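Local coordinates for segregation and condensation protein A (Pyrococcus furiosus, PDB 5XNS) that is, as a kleisin subunit, expected to bridge SMC proteins in the complex that condenses and segregates chromosomes, here represented by its C-terminal domain, at residues R40-L45 against G63-V68. Residues are numbered along the deposited sequence; the frame is centred on the assembly and turned at random.
Sequences RTFLYL and GEILVV
Phe42 makes the first crossing from the helix, to Ile65. Its CB leaves the backbone neither toward the strand nor away from it, but with CG anti to the backbone N (chi1 -172°) the ring extends far enough for CE1 to come within 4.4 Å of Ile65 CD1. The methyl meets the ring obliquely, a light touch between backbones whose CA atoms stay 9.8 Å apart here. Both side chains also pack against apolar side chains of another protein's chain, so this end of the core borders an interface with another protein, probably the SMC partner of the kleisin. The arrangement is consistent with the winged-helix fold of kleisin C-terminal domains: helix 35-50 lies over a small antiparallel sheet in which 65-69 is the middle strand, and 54-58 and 65-69 would form the wing. Two residues on, Tyr44 packs instead against helix 3-20, with Arg40 CG over the rim of one face of its ring. The CB of Leu45 is directed toward the strand, and its two branches reach Val67: CD1 approaches Val67 CG2, and CD2 reaches Val67 CG1, each at 4.0 Å. The two forked side chains thus meet methyl to methyl at an oblique angle, a purely apolar contact. Leu9 of helix 3-20, Phe26 and Ile56 also pack against Leu45, and Val67 also packs on Val54 of the neighbouring strand.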
loop_
_atom_site.group_PDB
_atom_site.type_symbol
_atom_site.label_atom_id
_atom_site.label_comp_id
_atom_site.label_asym_id
_atom_site.label_seq_id
_atom_site.Cartn_x
_atom_site.Cartn_y
_atom_site.Cartn_z
ATOM N N ARG B 40 -5.648 5.740 24.107
ATOM C CA ARG B 40 -4.513 5.725 25.028
ATOM C C ARG B 40 -4.693 4.691 26.141
ATOM O O ARG B 40 -3.739 3.998 26.518
ATOM C CB ARG B 40 -4.319 7.126 25.604
ATOM C CG ARG B 40 -3.128 7.272 26.531
ATOM C CD ARG B 40 -3.101 8.672 27.136
ATOM N NE ARG B 40 -2.816 9.709 26.141
ATOM C CZ ARG B 40 -3.071 11.001 26.330
ATOM N NH1 ARG B 40 -3.636 11.395 27.467
ATOM N NH2 ARG B 40 -2.771 11.900 25.390
ATOM N N THR B 41 -5.906 4.573 26.682
ATOM C CA THR B 41 -6.160 3.549 27.691
ATOM C C THR B 41 -5.897 2.164 27.119
ATOM O O THR B 41 -5.209 1.341 27.737
ATOM C CB THR B 41 -7.602 3.646 28.200
ATOM O OG1 THR B 41 -7.897 5.003 28.565
ATOM C CG2 THR B 41 -7.815 2.718 29.417
ATOM N N PHE B 42 -6.438 1.895 25.926
ATOM C CA PHE B 42 -6.219 0.615 25.263
ATOM C C PHE B 42 -4.722 0.354 25.080
ATOM O O PHE B 42 -4.214 -0.724 25.431
ATOM C CB PHE B 42 -6.965 0.619 23.927
ATOM C CG PHE B 42 -6.997 -0.708 23.222
ATOM C CD1 PHE B 42 -7.231 -1.888 23.922
ATOM C CD2 PHE B 42 -6.839 -0.770 21.836
ATOM C CE1 PHE B 42 -7.268 -3.110 23.257
ATOM C CE2 PHE B 42 -6.890 -1.983 21.160
ATOM C CZ PHE B 42 -7.106 -3.159 21.870
ATOM N N LEU B 43 -3.990 1.366 24.600
ATOM C CA LEU B 43 -2.556 1.222 24.352
ATOM C C LEU B 43 -1.797 0.902 25.633
ATOM O O LEU B 43 -0.959 -0.008 25.662
ATOM C CB LEU B 43 -2.005 2.499 23.717
ATOM C CG LEU B 43 -0.546 2.507 23.253
ATOM C CD1 LEU B 43 -0.340 1.537 22.115
ATOM C CD2 LEU B 43 -0.181 3.916 22.801
ATOM N N TYR B 44 -2.072 1.651 26.705
ATOM C CA TYR B 44 -1.375 1.428 27.967
ATOM C C TYR B 44 -1.623 0.013 28.484
ATOM O O TYR B 44 -0.708 -0.637 29.010
ATOM C CB TYR B 44 -1.812 2.486 28.982
ATOM C CG TYR B 44 -1.279 3.880 28.657
ATOM C CD1 TYR B 44 -0.446 4.087 27.566
ATOM C CD2 TYR B 44 -1.593 4.970 29.447
ATOM C CE1 TYR B 44 0.051 5.337 27.265
ATOM C CE2 TYR B 44 -1.103 6.230 29.156
ATOM C CZ TYR B 44 -0.280 6.410 28.064
ATOM O OH TYR B 44 0.213 7.667 27.760
ATOM N N LEU B 45 -2.848 -0.494 28.311
ATOM C CA LEU B 45 -3.117 -1.880 28.663
ATOM C C LEU B 45 -2.310 -2.836 27.783
ATOM O O LEU B 45 -1.738 -3.814 28.282
ATOM C CB LEU B 45 -4.615 -2.156 28.567
ATOM C CG LEU B 45 -5.438 -1.448 29.644
ATOM C CD1 LEU B 45 -6.912 -1.500 29.288
ATOM C CD2 LEU B 45 -5.179 -2.031 31.053
ATOM N N GLY B 63 -15.799 -7.559 20.738
ATOM C CA GLY B 63 -16.649 -7.831 21.875
ATOM C C GLY B 63 -16.095 -7.199 23.126
ATOM O O GLY B 63 -15.026 -6.584 23.130
ATOM N N GLU B 64 -16.853 -7.350 24.209
ATOM C CA GLU B 64 -16.437 -6.807 25.490
ATOM C C GLU B 64 -15.009 -7.223 25.819
ATOM O O GLU B 64 -14.634 -8.385 25.663
ATOM C CB GLU B 64 -17.394 -7.265 26.597
ATOM C CG GLU B 64 -16.987 -6.760 27.976
ATOM C CD GLU B 64 -18.162 -6.287 28.815
ATOM O OE1 GLU B 64 -18.840 -7.140 29.441
ATOM O OE2 GLU B 64 -18.409 -5.056 28.824
ATOM N N ILE B 65 -14.218 -6.257 26.273
ATOM C CA ILE B 65 -12.838 -6.461 26.678
ATOM C C ILE B 65 -12.761 -6.390 28.202
ATOM O O ILE B 65 -13.314 -5.468 28.812
ATOM C CB ILE B 65 -11.932 -5.400 26.032
ATOM C CG1 ILE B 65 -12.074 -5.454 24.507
ATOM C CG2 ILE B 65 -10.491 -5.585 26.481
ATOM C CD1 ILE B 65 -11.432 -4.266 23.776
ATOM N N LEU B 66 -12.073 -7.356 28.812
ATOM C CA LEU B 66 -11.858 -7.412 30.254
ATOM C C LEU B 66 -10.368 -7.459 30.559
ATOM O O LEU B 66 -9.556 -7.886 29.737
ATOM C CB LEU B 66 -12.524 -8.634 30.887
ATOM C CG LEU B 66 -13.977 -8.867 30.511
ATOM C CD1 LEU B 66 -14.336 -10.290 30.865
ATOM C CD2 LEU B 66 -14.882 -7.869 31.234
ATOM N N VAL B 67 -10.018 -7.046 31.774
ATOM C CA VAL B 67 -8.631 -6.928 32.202
ATOM C C VAL B 67 -8.450 -7.648 33.529
ATOM O O VAL B 67 -9.235 -7.447 34.465
ATOM C CB VAL B 67 -8.205 -5.455 32.350
ATOM C CG1 VAL B 67 -6.712 -5.366 32.687
ATOM C CG2 VAL B 67 -8.548 -4.672 31.079
ATOM N N VAL B 68 -7.397 -8.452 33.623
ATOM C CA VAL B 68 -7.038 -9.088 34.882
ATOM C C VAL B 68 -5.558 -8.838 35.127
ATOM O O VAL B 68 -4.743 -9.053 34.219
ATOM C CB VAL B 68 -7.360 -10.590 34.860
ATOM C CG1 VAL B 68 -6.878 -11.255 36.141
ATOM C CG2 VAL B 68 -8.848 -10.794 34.677
#